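Lys-gingipain catalytic subunit (PDB 6I9A) cleaves proteins after lysine residues as a secreted cysteine endopeptidase of Porphyromonas gingivalis, degrading proteins such as haemoglobin, collagen and immunoglobulins. Local coordinates at residues 316-319 and 320-323. Sequence-based numbering, arbitrary orientation.
Sequences TFLE and DSYN. With NA (sodium ion), chain E.
CG of Asn323 lies anti to its carbonyl carbon, beside the backbone N (chi1 -71°), which brings the carboxamide to the sodium ion and to O of Glu319. OD1 of Asn323 binds the sodium ion at 2.4 Å, while ND2 of Asn323 reaches O of Glu319 at 3.0 Å (N-H...O angle 154°), though the place of that carbonyl is less certain. The sodium holds OD1, and the bond to O of Glu319 would help set the rotation of the amide. The remaining ligands are backbone carbonyls: O of Leu318 at 2.3 Å from the sodium, O of Ser321 at 2.4 Å, the oxygens of Thr316 and Tyr322, and Ala315 O as the sixth. O of Leu318 and O of Ser321 come within 3.1 Å of each other, a closeness the shared cation probably makes tolerable. Tyr322 takes up a left-handed backbone conformation, turning the chain round the ion. Outside this ring of oxygens, CD1 of Leu318 lies alongside OG of Ser321 and approaches the Tyr322 ring obliquely, 4.2 Å from CD2 of Tyr322. The loop thus wraps a sodium at the C-terminal end of helix 312-317, and the Tyr322 side chain packs on Ser327, Ala331 and Leu334 of the following helix 325-342, within the C25 peptidase domain.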
ATOM      1  N   THR A 316      10.484  -3.587  -3.119  1.00  8.83           N
ATOM      2  CA  THR A 316       9.885  -4.103  -1.880  1.00  8.96           C
ATOM      3  C   THR A 316      11.009  -4.473  -0.908  1.00  8.36           C
ATOM      4  O   THR A 316      10.945  -4.133   0.288  1.00  9.15           O
ATOM      5  CB  THR A 316       9.031  -5.356  -2.214  1.00  8.72           C
ATOM      6  OG1 THR A 316       7.950  -4.994  -3.117  1.00  9.48           O
ATOM      7  CG2 THR A 316       8.387  -5.886  -0.950  1.00  9.86           C
ATOM      8  N   PHE A 317      12.004  -5.207  -1.416  1.00  8.71           N
ATOM      9  CA  PHE A 317      13.036  -5.758  -0.553  1.00  9.51           C
ATOM     10  C   PHE A 317      14.229  -4.843  -0.271  1.00  9.31           C
ATOM     11  O   PHE A 317      15.086  -5.208   0.524  1.00 10.67           O
ATOM     12  CB  PHE A 317      13.486  -7.117  -1.103  1.00  9.94           C
ATOM     13  CG  PHE A 317      12.473  -8.194  -0.777  1.00  9.05           C
ATOM     14  CD1 PHE A 317      11.303  -8.323  -1.513  1.00  9.68           C
ATOM     15  CD2 PHE A 317      12.613  -8.974   0.372  1.00 10.13           C
ATOM     16  CE1 PHE A 317      10.290  -9.211  -1.109  1.00 10.22           C
ATOM     17  CE2 PHE A 317      11.623  -9.889   0.731  1.00 10.77           C
ATOM     18  CZ  PHE A 317      10.474  -9.984   0.021  1.00 10.85           C
ATOM     19  N   LEU A 318      14.266  -3.630  -0.824  1.00  9.29           N
ATOM     20  CA  LEU A 318      15.196  -2.621  -0.319  1.00 10.10           C
ATOM     21  C   LEU A 318      14.789  -2.353   1.135  1.00  9.95           C
ATOM     22  O   LEU A 318      13.618  -2.151   1.450  1.00 10.54           O
ATOM     23  CB  LEU A 318      15.131  -1.322  -1.130  1.00 10.75           C
ATOM     24  CG  LEU A 318      15.696  -1.414  -2.519  1.00 11.18           C
ATOM     25  CD1 LEU A 318      15.436  -0.080  -3.252  1.00 12.27           C
ATOM     26  CD2 LEU A 318      17.195  -1.727  -2.515  1.00 12.42           C
ATOM     27  N   GLU A 319      15.764  -2.381   2.029  1.00 11.56           N
ATOM     28  CA  GLU A 319      15.474  -2.204   3.442  0.50 12.67           C
ATOM     29  C   GLU A 319      15.121  -0.764   3.805  1.00 12.81           C
ATOM     30  O   GLU A 319      14.284  -0.565   4.701  1.00 15.02           O
ATOM     31  CB  GLU A 319      16.672  -2.665   4.298  0.50 15.46           C
ATOM     32  CG  GLU A 319      16.890  -4.170   4.263  0.50 20.09           C
ATOM     33  CD  GLU A 319      15.815  -5.042   4.886  0.50 25.35           C
ATOM     34  OE1 GLU A 319      15.829  -6.265   4.618  0.50 33.08           O
ATOM     35  OE2 GLU A 319      14.962  -4.521   5.640  0.50 26.37           O
ATOM     36  N   ASP A 320      15.752   0.195   3.147  1.00 12.41           N
ATOM     37  CA  ASP A 320      15.646   1.594   3.564  1.00 13.91           C
ATOM     38  C   ASP A 320      14.765   2.468   2.702  1.00 13.04           C
ATOM     39  O   ASP A 320      14.701   3.675   2.932  1.00 15.50           O
ATOM     40  CB  ASP A 320      17.061   2.205   3.674  1.00 18.13           C
ATOM     41  CG  ASP A 320      17.907   1.475   4.721  1.00 22.42           C
ATOM     42  OD1 ASP A 320      17.329   0.936   5.693  1.00 23.63           O
ATOM     43  OD2 ASP A 320      19.127   1.401   4.540  1.00 29.93           O
ATOM     44  N   SER A 321      14.038   1.879   1.752  1.00 11.39           N
ATOM     45  CA  SER A 321      13.087   2.670   0.970  1.00 10.50           C
ATOM     46  C   SER A 321      12.094   1.697   0.368  1.00  9.80           C
ATOM     47  O   SER A 321      12.234   0.460   0.458  1.00 10.10           O
ATOM     48  CB  SER A 321      13.809   3.484  -0.117  1.00 12.25           C
ATOM     49  OG  SER A 321      14.452   2.660  -1.064  1.00 12.88           O
ATOM     50  N   TYR A 322      11.027   2.256  -0.215  1.00  9.08           N
ATOM     51  CA  TYR A 322       9.937   1.509  -0.869  1.00  8.86           C
ATOM     52  C   TYR A 322       9.387   0.453   0.100  1.00  8.23           C
ATOM     53  O   TYR A 322       9.336  -0.742  -0.173  1.00  8.69           O
ATOM     54  CB  TYR A 322      10.403   0.868  -2.194  1.00  9.41           C
ATOM     55  CG  TYR A 322      10.727   1.876  -3.263  1.00  9.27           C
ATOM     56  CD1 TYR A 322       9.736   2.340  -4.114  1.00 10.28           C
ATOM     57  CD2 TYR A 322      12.024   2.379  -3.414  1.00 10.04           C
ATOM     58  CE1 TYR A 322      10.003   3.296  -5.064  1.00 13.19           C
ATOM     59  CE2 TYR A 322      12.296   3.350  -4.398  1.00 11.34           C
ATOM     60  CZ  TYR A 322      11.276   3.760  -5.218  1.00 11.39           C
ATOM     61  OH  TYR A 322      11.476   4.693  -6.233  1.00 15.36           O
ATOM     62  N   ASN A 323       8.932   0.944   1.251  1.00  8.43           N
ATOM     63  CA  ASN A 323       8.444   0.100   2.340  1.00  8.58           C
ATOM     64  C   ASN A 323       6.945   0.166   2.550  1.00  8.55           C
ATOM     65  O   ASN A 323       6.469  -0.515   3.467  1.00  9.36           O
ATOM     66  CB  ASN A 323       9.215   0.428   3.642  1.00  9.21           C
ATOM     67  CG  ASN A 323      10.626  -0.090   3.519  1.00  9.06           C
ATOM     68  OD1 ASN A 323      10.852  -1.133   2.866  1.00  9.81           O
ATOM     69  ND2 ASN A 323      11.612   0.587   4.090  1.00 10.55           N
TER
HETATM   70 NA    NA E 703      11.513  -1.770   0.607  1.00  9.30          NA